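Local coordinates for protein AA9 family lytic polysaccharide monooxygenase B (Heterobasidion irregulare TC 32-1, PDB 5NNS) that cleaves cellulose and related polysaccharides by copper-dependent oxidation of glycosidic bonds, giving products oxidised at C1, at residues V115-T123 / I204-E212; W75-V85 / T123-A131. All coordinates share one frame; numbering follows the deposited sequence.

How the contacts relate
The two contacts lie side by side, their centres about 15 Å apart, and share Thr123, where 115-123 runs on into 123-131 just ahead of the helix 125-131. They touch directly: Leu119 O of contact 1 lies 3.0 Å from Trp124 NE1 of contact 2, a probable hydrogen bond, and Ile206 CD1 packs on Ile82 CG2 at 3.8 Å. Contact 2 carries the copper ligand His80, whereas contact 1 carries Asp205, Tyr207 and Glu210 of the glucan-binding site. The Tyr207 side chain is about 12 Å from the copper ion and about 9 Å from the His80 side chain, nearest atoms, consistent with the pair linking the metal centre to the nearby glucan-binding surface.

Contact 1 of 2, residues V115-T123 / I204-E212; sequences VSGTLTSGT and IDIYSHETE. With NAG (2-acetamido-2-deoxy-beta-D-glucopyranose), chain C.
Leu119 is the close-packed part of this contact, with its CB 4.0 Å from Ile206 CB. With chi1 -63° its CG lies beside the backbone N, and CD1 is carried in among Ile204 CD1, His209 CB and the side chain of Glu212. The backbone closes the same region: Leu119 N donates to Glu212 O over 2.9 Å, with a C=O...N angle of 174°, and Thr118 CA adds a CA-H...O contact to that oxygen. One carbonyl thus receives two neighbouring residues of 115-123.

Glu212 has an extended chain whose carboxylate carbon CD rests 3.7 Å from Leu119 CD1, while OE2 reaches 3.0 Å from N2 of the NAG. The methyl carbon C8 of the sugar's acetamide also meets Ile204 CD1. With an alanine here the Leu119 methyl would probably lose cover on one side and the sugar amide its carboxylate neighbour.

Packing is looser toward solvent. Thr120 OG1 makes a weak hydrogen bond of 3.3 Å to Glu210 O, and the Thr120 side chain crosses the bent Glu210 chain at about a right angle, CG2 lying 3.5 Å from Glu210 OE2. Glu210 OE2 also sits in the plane of the Tyr207 ring at its edge, while Ile206 CG1 covers one face. Asp205, Tyr207 and Glu210 belong to the glucan-binding site, so this solvent side is probably the one that meets the glucan chain.

Tyr207 OH is hydrogen-bonded to His159 O, and Ile204 pairs through its backbone with Asn162. Segment 115-123 links strands 106-116 and 123-124 at one edge of the six-stranded mixed sheet, with a classic beta bulge where Val115 and Ser116 face Thr123, and 204-212, from the loop after strand 165-176, packs against that connection.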
loop_
_atom_site.group_PDB
_atom_site.type_symbol
_atom_site.label_atom_id
_atom_site.label_comp_id
_atom_site.label_asym_id
_atom_site.label_seq_id
_atom_site.Cartn_x
_atom_site.Cartn_y
_atom_site.Cartn_z
ATOM N N VAL A 115 -2.342 17.571 -2.615
ATOM C CA VAL A 115 -1.252 18.262 -3.307
ATOM C C VAL A 115 -1.487 19.773 -3.306
ATOM O O VAL A 115 -0.560 20.547 -3.088
ATOM C CB VAL A 115 -1.071 17.726 -4.748
ATOM C CG1 VAL A 115 -0.070 18.571 -5.540
ATOM C CG2 VAL A 115 -0.630 16.266 -4.700
ATOM N N SER A 116 -2.722 20.183 -3.573
ATOM C CA SER A 116 -3.116 21.592 -3.499
ATOM C C SER A 116 -4.628 21.702 -3.465
ATOM O O SER A 116 -5.342 20.717 -3.687
ATOM C CB SER A 116 -2.573 22.393 -4.689
ATOM O OG SER A 116 -3.407 22.245 -5.828
ATOM N N GLY A 117 -5.109 22.912 -3.204
ATOM C CA GLY A 117 -6.539 23.170 -3.129
ATOM C C GLY A 117 -7.119 22.710 -1.810
ATOM O O GLY A 117 -6.399 22.468 -0.835
ATOM N N THR A 118 -8.438 22.597 -1.790
ATOM C CA THR A 118 -9.163 22.245 -0.588
ATOM C C THR A 118 -9.484 20.769 -0.607
ATOM O O THR A 118 -9.369 20.119 -1.650
ATOM C CB THR A 118 -10.475 23.029 -0.488
ATOM O OG1 THR A 118 -11.296 22.715 -1.616
ATOM C CG2 THR A 118 -10.208 24.531 -0.451
ATOM N N LEU A 119 -9.912 20.246 0.538
ATOM C CA LEU A 119 -10.279 18.831 0.646
ATOM C C LEU A 119 -11.279 18.417 -0.441
ATOM O O LEU A 119 -11.157 17.339 -1.025
ATOM C CB LEU A 119 -10.877 18.522 2.027
ATOM C CG LEU A 119 -10.020 18.688 3.287
ATOM C CD1 LEU A 119 -10.888 18.448 4.516
ATOM C CD2 LEU A 119 -8.825 17.745 3.291
ATOM N N THR A 120 -12.248 19.294 -0.718
ATOM C CA THR A 120 -13.374 18.983 -1.611
ATOM C C THR A 120 -13.223 19.372 -3.088
ATOM O O THR A 120 -13.950 18.829 -3.933
ATOM C CB THR A 120 -14.656 19.649 -1.093
ATOM O OG1 THR A 120 -14.446 21.065 -0.989
ATOM C CG2 THR A 120 -15.028 19.082 0.259
ATOM N N SER A 121 -12.312 20.304 -3.392
ATOM C CA SER A 121 -12.061 20.753 -4.774
ATOM C C SER A 121 -10.584 20.690 -5.211
ATOM O O SER A 121 -10.249 21.147 -6.309
ATOM C CB SER A 121 -12.575 22.185 -4.955
ATOM O OG SER A 121 -11.629 23.129 -4.485
ATOM N N GLY A 122 -9.723 20.076 -4.403
ATOM C CA GLY A 122 -8.276 20.080 -4.642
ATOM C C GLY A 122 -7.776 18.899 -5.458
ATOM O O GLY A 122 -8.556 18.104 -5.981
ATOM N N THR A 123 -6.456 18.801 -5.567
ATOM C CA THR A 123 -5.800 17.705 -6.259
ATOM C C THR A 123 -5.227 16.745 -5.224
ATOM O O THR A 123 -4.427 17.146 -4.374
ATOM C CB THR A 123 -4.665 18.227 -7.158
ATOM O OG1 THR A 123 -5.215 19.106 -8.139
ATOM C CG2 THR A 123 -3.938 17.075 -7.860
ATOM N N ILE A 204 -12.824 11.603 9.060
ATOM C CA ILE A 204 -12.919 12.927 8.457
ATOM C C ILE A 204 -14.209 13.045 7.666
ATOM O O ILE A 204 -14.643 12.097 7.015
ATOM C CB ILE A 204 -11.685 13.218 7.559
ATOM C CG1 ILE A 204 -11.688 14.672 7.061
ATOM C CG2 ILE A 204 -11.593 12.251 6.384
ATOM C CD1 ILE A 204 -10.330 15.142 6.591
ATOM N N ASP A 205 -14.832 14.210 7.765
ATOM C CA ASP A 205 -15.970 14.569 6.944
ATOM C C ASP A 205 -15.487 15.758 6.140
ATOM O O ASP A 205 -15.472 16.880 6.641
ATOM C CB ASP A 205 -17.167 14.935 7.833
ATOM C CG ASP A 205 -18.364 15.485 7.048
ATOM O OD1 ASP A 205 -18.462 15.282 5.815
ATOM O OD2 ASP A 205 -19.224 16.117 7.692
ATOM N N ILE A 206 -15.075 15.501 4.901
ATOM C CA ILE A 206 -14.545 16.559 4.020
ATOM C C ILE A 206 -15.584 17.647 3.698
ATOM O O ILE A 206 -15.222 18.808 3.497
ATOM C CB ILE A 206 -13.923 15.996 2.707
ATOM C CG1 ILE A 206 -14.976 15.328 1.803
ATOM C CG2 ILE A 206 -12.788 15.024 3.026
ATOM C CD1 ILE A 206 -14.422 14.866 0.472
ATOM N N TYR A 207 -16.864 17.268 3.700
ATOM C CA TYR A 207 -17.970 18.170 3.322
ATOM C C TYR A 207 -18.318 19.243 4.365
ATOM O O TYR A 207 -18.932 20.245 4.019
ATOM C CB TYR A 207 -19.208 17.350 2.937
ATOM C CG TYR A 207 -18.846 16.283 1.936
ATOM C CD1 TYR A 207 -18.367 16.630 0.668
ATOM C CD2 TYR A 207 -18.914 14.925 2.266
ATOM C CE1 TYR A 207 -17.988 15.656 -0.251
ATOM C CE2 TYR A 207 -18.543 13.948 1.351
ATOM C CZ TYR A 207 -18.080 14.325 0.095
ATOM O OH TYR A 207 -17.698 13.399 -0.834
ATOM N N SER A 208 -17.925 19.038 5.622
ATOM C CA SER A 208 -17.982 20.091 6.645
ATOM C C SER A 208 -16.656 20.857 6.799
ATOM O O SER A 208 -16.484 21.578 7.769
ATOM C CB SER A 208 -18.384 19.479 7.987
ATOM O OG SER A 208 -19.627 18.811 7.874
ATOM N N HIS A 209 -15.728 20.696 5.854
ATOM C CA HIS A 209 -14.405 21.331 5.902
ATOM C C HIS A 209 -13.962 21.674 4.480
ATOM O O HIS A 209 -12.810 21.435 4.098
ATOM C CB HIS A 209 -13.375 20.403 6.564
ATOM C CG HIS A 209 -13.642 20.138 8.009
ATOM N ND1 HIS A 209 -14.350 19.040 8.449
ATOM C CD2 HIS A 209 -13.317 20.845 9.116
ATOM C CE1 HIS A 209 -14.440 19.078 9.766
ATOM N NE2 HIS A 209 -13.818 20.161 10.196
ATOM N N GLU A 210 -14.877 22.269 3.714
ATOM C CA GLU A 210 -14.688 22.460 2.277
ATOM C C GLU A 210 -13.697 23.562 1.898
ATOM O O GLU A 210 -13.305 23.650 0.732
ATOM C CB GLU A 210 -16.034 22.722 1.583
ATOM C CG GLU A 210 -17.074 21.628 1.804
ATOM C CD GLU A 210 -18.005 21.415 0.613
ATOM O OE1 GLU A 210 -18.401 22.407 -0.041
ATOM O OE2 GLU A 210 -18.362 20.244 0.339
ATOM N N THR A 211 -13.315 24.401 2.861
ATOM C CA THR A 211 -12.247 25.392 2.688
ATOM C C THR A 211 -10.904 24.959 3.295
ATOM O O THR A 211 -9.918 25.686 3.165
ATOM C CB THR A 211 -12.644 26.759 3.299
ATOM O OG1 THR A 211 -12.638 26.686 4.731
ATOM C CG2 THR A 211 -14.028 27.192 2.806
ATOM N N GLU A 212 -10.865 23.796 3.955
ATOM C CA GLU A 212 -9.631 23.267 4.550
ATOM C C GLU A 212 -8.619 22.853 3.474
ATOM O O GLU A 212 -8.955 22.125 2.552
ATOM C CB GLU A 212 -9.942 22.066 5.443
ATOM C CG GLU A 212 -8.727 21.479 6.165
ATOM C CD GLU A 212 -9.084 20.357 7.128
ATOM O OE1 GLU A 212 -10.163 20.422 7.760
ATOM O OE2 GLU A 212 -8.279 19.409 7.259
HETATM C C1 NAG C . -5.752 20.621 9.700
HETATM C C2 NAG C . -5.860 19.249 10.378
HETATM C C3 NAG C . -6.520 19.333 11.745
HETATM C C4 NAG C . -5.779 20.328 12.626
HETATM C C5 NAG C . -5.794 21.698 11.946
HETATM C C6 NAG C . -4.977 22.688 12.773
HETATM C C7 NAG C . -6.182 17.240 8.989
HETATM C C8 NAG C . -7.170 16.410 8.222
HETATM N N2 NAG C . -6.667 18.328 9.589
HETATM O O3 NAG C . -6.531 18.033 12.337
HETATM O O4 NAG C . -6.384 20.414 13.927
HETATM O O5 NAG C . -5.253 21.620 10.616
HETATM O O6 NAG C . -4.898 23.945 12.094
HETATM O O7 NAG C . -5.005 16.926 9.040
#

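Contact 2 of 2, residues W75-V85 / T123-A131; sequences WNQWPHTIGPV and TWGMGQLVA. With CU (copper (II) ion), chain E.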
loop_
_atom_site.group_PDB
_atom_site.type_symbol
_atom_site.label_atom_id
_atom_site.label_comp_id
_atom_site.label_asym_id
_atom_site.label_seq_id
_atom_site.Cartn_x
_atom_site.Cartn_y
_atom_site.Cartn_z
ATOM N N TRP A 75 -3.755 -0.496 -11.150
ATOM C CA TRP A 75 -5.112 -0.725 -10.653
ATOM C C TRP A 75 -6.084 -1.010 -11.797
ATOM O O TRP A 75 -5.752 -0.855 -12.980
ATOM C CB TRP A 75 -5.613 0.489 -9.858
ATOM C CG TRP A 75 -5.168 0.532 -8.430
ATOM C CD1 TRP A 75 -5.920 0.234 -7.326
ATOM C CD2 TRP A 75 -3.879 0.918 -7.944
ATOM N NE1 TRP A 75 -5.175 0.403 -6.185
ATOM C CE2 TRP A 75 -3.917 0.820 -6.535
ATOM C CE3 TRP A 75 -2.694 1.333 -8.563
ATOM C CZ2 TRP A 75 -2.811 1.123 -5.731
ATOM C CZ3 TRP A 75 -1.587 1.633 -7.759
ATOM C CH2 TRP A 75 -1.661 1.529 -6.360
ATOM N N ASN A 76 -7.289 -1.429 -11.418
ATOM C CA ASN A 76 -8.465 -1.335 -12.281
ATOM C C ASN A 76 -8.743 0.135 -12.629
ATOM O O ASN A 76 -8.070 1.043 -12.128
ATOM C CB ASN A 76 -9.692 -1.942 -11.586
ATOM C CG ASN A 76 -9.985 -1.301 -10.233
ATOM O OD1 ASN A 76 -9.113 -1.246 -9.362
ATOM N ND2 ASN A 76 -11.211 -0.831 -10.046
ATOM N N GLN A 77 -9.733 0.374 -13.480
ATOM C CA GLN A 77 -10.205 1.748 -13.721
ATOM C C GLN A 77 -10.812 2.297 -12.429
ATOM O O GLN A 77 -12.006 2.126 -12.160
ATOM C CB GLN A 77 -11.189 1.795 -14.877
ATOM C CG GLN A 77 -10.501 1.531 -16.209
ATOM C CD GLN A 77 -11.451 1.494 -17.380
ATOM O OE1 GLN A 77 -12.671 1.430 -17.213
ATOM N NE2 GLN A 77 -10.895 1.538 -18.582
ATOM N N TRP A 78 -9.947 2.932 -11.634
ATOM C CA TRP A 78 -10.230 3.269 -10.247
ATOM C C TRP A 78 -11.285 4.377 -10.179
ATOM O O TRP A 78 -11.109 5.430 -10.814
ATOM C CB TRP A 78 -8.941 3.683 -9.532
ATOM C CG TRP A 78 -9.116 3.932 -8.076
ATOM C CD1 TRP A 78 -9.044 5.125 -7.446
ATOM C CD2 TRP A 78 -9.400 2.958 -7.068
ATOM N NE1 TRP A 78 -9.283 4.969 -6.101
ATOM C CE2 TRP A 78 -9.502 3.643 -5.845
ATOM C CE3 TRP A 78 -9.600 1.576 -7.087
ATOM C CZ2 TRP A 78 -9.780 2.989 -4.637
ATOM C CZ3 TRP A 78 -9.871 0.929 -5.892
ATOM C CH2 TRP A 78 -9.966 1.637 -4.686
ATOM N N PRO A 79 -12.392 4.134 -9.444
ATOM C CA PRO A 79 -13.521 5.085 -9.432
ATOM C C PRO A 79 -13.446 6.254 -8.441
ATOM O O PRO A 79 -14.275 7.155 -8.527
ATOM C CB PRO A 79 -14.713 4.194 -9.082
ATOM C CG PRO A 79 -14.115 3.127 -8.224
ATOM C CD PRO A 79 -12.744 2.871 -8.767
ATOM N N HIS A 80 -12.490 6.249 -7.516
ATOM C CA HIS A 80 -12.434 7.279 -6.483
ATOM C C HIS A 80 -11.257 8.221 -6.681
ATOM O O HIS A 80 -10.207 7.823 -7.177
ATOM C CB HIS A 80 -12.426 6.624 -5.114
ATOM C CG HIS A 80 -13.587 5.712 -4.904
ATOM N ND1 HIS A 80 -14.888 6.111 -5.122
ATOM C CD2 HIS A 80 -13.648 4.409 -4.544
ATOM C CE1 HIS A 80 -15.702 5.097 -4.880
ATOM N NE2 HIS A 80 -14.975 4.053 -4.535
ATOM N N THR A 81 -11.461 9.484 -6.326
ATOM C CA THR A 81 -10.490 10.537 -6.605
ATOM C C THR A 81 -10.015 11.330 -5.380
ATOM O O THR A 81 -9.096 12.133 -5.509
ATOM C CB THR A 81 -11.077 11.504 -7.640
ATOM O OG1 THR A 81 -12.383 11.921 -7.217
ATOM C CG2 THR A 81 -11.186 10.816 -8.980
ATOM N N ILE A 82 -10.598 11.088 -4.206
ATOM C CA ILE A 82 -10.315 11.890 -3.011
ATOM C C ILE A 82 -9.683 11.031 -1.908
ATOM O O ILE A 82 -10.332 10.155 -1.338
ATOM C CB ILE A 82 -11.594 12.570 -2.482
ATOM C CG1 ILE A 82 -12.203 13.484 -3.556
ATOM C CG2 ILE A 82 -11.305 13.367 -1.215
ATOM C CD1 ILE A 82 -13.678 13.784 -3.347
ATOM N N GLY A 83 -8.408 11.293 -1.639
ATOM C CA GLY A 83 -7.666 10.687 -0.535
ATOM C C GLY A 83 -6.210 10.425 -0.906
ATOM O O GLY A 83 -5.830 10.591 -2.068
ATOM N N PRO A 84 -5.381 10.033 0.080
ATOM C CA PRO A 84 -3.966 9.818 -0.189
ATOM C C PRO A 84 -3.663 8.461 -0.809
ATOM O O PRO A 84 -4.464 7.535 -0.698
ATOM C CB PRO A 84 -3.336 9.894 1.206
ATOM C CG PRO A 84 -4.404 9.392 2.110
ATOM C CD PRO A 84 -5.670 9.953 1.527
ATOM N N VAL A 85 -2.503 8.377 -1.465
ATOM C CA VAL A 85 -1.880 7.110 -1.864
ATOM C C VAL A 85 -0.674 6.914 -0.963
ATOM O O VAL A 85 0.059 7.867 -0.717
ATOM C CB VAL A 85 -1.378 7.143 -3.325
ATOM C CG1 VAL A 85 -0.729 5.813 -3.705
ATOM C CG2 VAL A 85 -2.512 7.509 -4.283
ATOM N N THR A 123 -6.456 18.801 -5.567
ATOM C CA THR A 123 -5.800 17.705 -6.259
ATOM C C THR A 123 -5.227 16.745 -5.224
ATOM O O THR A 123 -4.427 17.146 -4.374
ATOM C CB THR A 123 -4.665 18.227 -7.158
ATOM O OG1 THR A 123 -5.215 19.106 -8.139
ATOM C CG2 THR A 123 -3.938 17.075 -7.860
ATOM N N TRP A 124 -5.641 15.485 -5.320
ATOM C CA TRP A 124 -5.171 14.413 -4.446
ATOM C C TRP A 124 -4.300 13.417 -5.207
ATOM O O TRP A 124 -4.431 13.262 -6.424
ATOM C CB TRP A 124 -6.364 13.662 -3.852
ATOM C CG TRP A 124 -7.211 14.441 -2.885
ATOM C CD1 TRP A 124 -8.299 15.210 -3.179
ATOM C CD2 TRP A 124 -7.059 14.488 -1.468
ATOM N NE1 TRP A 124 -8.831 15.748 -2.024
ATOM C CE2 TRP A 124 -8.086 15.322 -0.960
ATOM C CE3 TRP A 124 -6.151 13.918 -0.573
ATOM C CZ2 TRP A 124 -8.229 15.587 0.396
ATOM C CZ3 TRP A 124 -6.286 14.192 0.781
ATOM C CH2 TRP A 124 -7.320 15.020 1.251
ATOM N N GLY A 125 -3.423 12.730 -4.476
ATOM C CA GLY A 125 -2.646 11.613 -5.021
ATOM C C GLY A 125 -3.496 10.571 -5.735
ATOM O O GLY A 125 -3.106 10.047 -6.778
ATOM N N MET A 126 -4.670 10.284 -5.180
ATOM C CA MET A 126 -5.584 9.302 -5.768
ATOM C C MET A 126 -6.105 9.750 -7.129
ATOM O O MET A 126 -6.266 8.921 -8.028
ATOM C CB MET A 126 -6.756 9.025 -4.828
ATOM C CG MET A 126 -7.502 7.739 -5.129
ATOM S SD MET A 126 -8.816 7.438 -3.929
ATOM C CE MET A 126 -7.858 7.187 -2.443
ATOM N N GLY A 127 -6.375 11.051 -7.266
ATOM C CA GLY A 127 -6.678 11.660 -8.561
ATOM C C GLY A 127 -5.522 11.592 -9.544
ATOM O O GLY A 127 -5.736 11.408 -10.740
ATOM N N GLN A 128 -4.300 11.739 -9.040
ATOM C CA GLN A 128 -3.098 11.595 -9.869
ATOM C C GLN A 128 -2.897 10.147 -10.339
ATOM O O GLN A 128 -2.511 9.918 -11.477
ATOM C CB GLN A 128 -1.851 12.096 -9.126
ATOM C CG GLN A 128 -1.812 13.604 -8.937
ATOM C CD GLN A 128 -0.621 14.065 -8.112
ATOM O OE1 GLN A 128 -0.175 13.370 -7.198
ATOM N NE2 GLN A 128 -0.107 15.251 -8.424
ATOM N N LEU A 129 -3.156 9.190 -9.447
ATOM C CA LEU A 129 -3.099 7.761 -9.766
ATOM C C LEU A 129 -4.038 7.407 -10.931
ATOM O O LEU A 129 -3.618 6.773 -11.897
ATOM C CB LEU A 129 -3.456 6.940 -8.521
ATOM C CG LEU A 129 -3.383 5.406 -8.550
ATOM C CD1 LEU A 129 -3.048 4.909 -7.158
ATOM C CD2 LEU A 129 -4.667 4.748 -9.043
ATOM N N VAL A 130 -5.288 7.853 -10.842
ATOM C CA VAL A 130 -6.288 7.623 -11.901
ATOM C C VAL A 130 -5.793 8.216 -13.226
ATOM O O VAL A 130 -5.821 7.544 -14.259
ATOM C CB VAL A 130 -7.669 8.213 -11.520
ATOM C CG1 VAL A 130 -8.644 8.164 -12.691
ATOM C CG2 VAL A 130 -8.265 7.490 -10.314
ATOM N N ALA A 131 -5.322 9.465 -13.173
ATOM C CA ALA A 131 -4.841 10.195 -14.358
ATOM C C ALA A 131 -3.609 9.582 -15.014
ATOM O O ALA A 131 -3.406 9.754 -16.215
ATOM C CB ALA A 131 -4.559 11.642 -14.003
HETATM CU CU CU E . -15.290 2.004 -4.074
HETATM O O HOH W 1 -7.781 14.313 -6.860
#
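Leu129 and Trp75 form the apolar centre: Leu129 CD1 stands over one face of the indole, 3.7 Å from the centroid of its six-membered ring and 14° off the normal, a CH-pi contact. Val85 CG2 closes in on the same methyl and also lies against the backbone of Gly125.

Met126 fills the next layer. Its CG is anti to the backbone N (chi1 -162°), which sends the chain between Trp78 and Gly83, and the bend at chi3 turns CE toward Pro84 O. The sulfur lies at the edge of the Trp78 ring, in a Met-aromatic contact where NE1 points at SD (3.3 Å, 167°), a weak hydrogen bond. Val130 CG2 meets the same ring edge at CD1.

Trp124 lies with one face against 82-83: Ile82 CG2 is 3.9 Å from the five-membered ring centroid, and Gly83 N sits over the same face. A CB on Gly83 would come 3.2 Å from Met126 CE, and the backbone angles there by themselves call for glycine.

The polar edge is mostly backbone. Met126 N gives a weak hydrogen bond to Gly83 O at 3.3 Å. One water donates to Thr81 O and accepts from Trp124 N, each over 2.9 Å, joining the loop to the N-cap residue of the helix.

His80 CB touches Met126 SD at 3.9 Å, and its NE2 binds copper at 2.1 Å. With His1, whose N also binds the ion, it forms the histidine brace of LPMOs, and Tyr167 belongs to the same metal site. Trp78 packs edge-to-face with Tyr167, and His80 stacks on His159. The chemistry is therefore that of a second shell: apolar and sulfur contacts to a short helix hold the metal-bearing loop, probably helping to position the His80 imidazole.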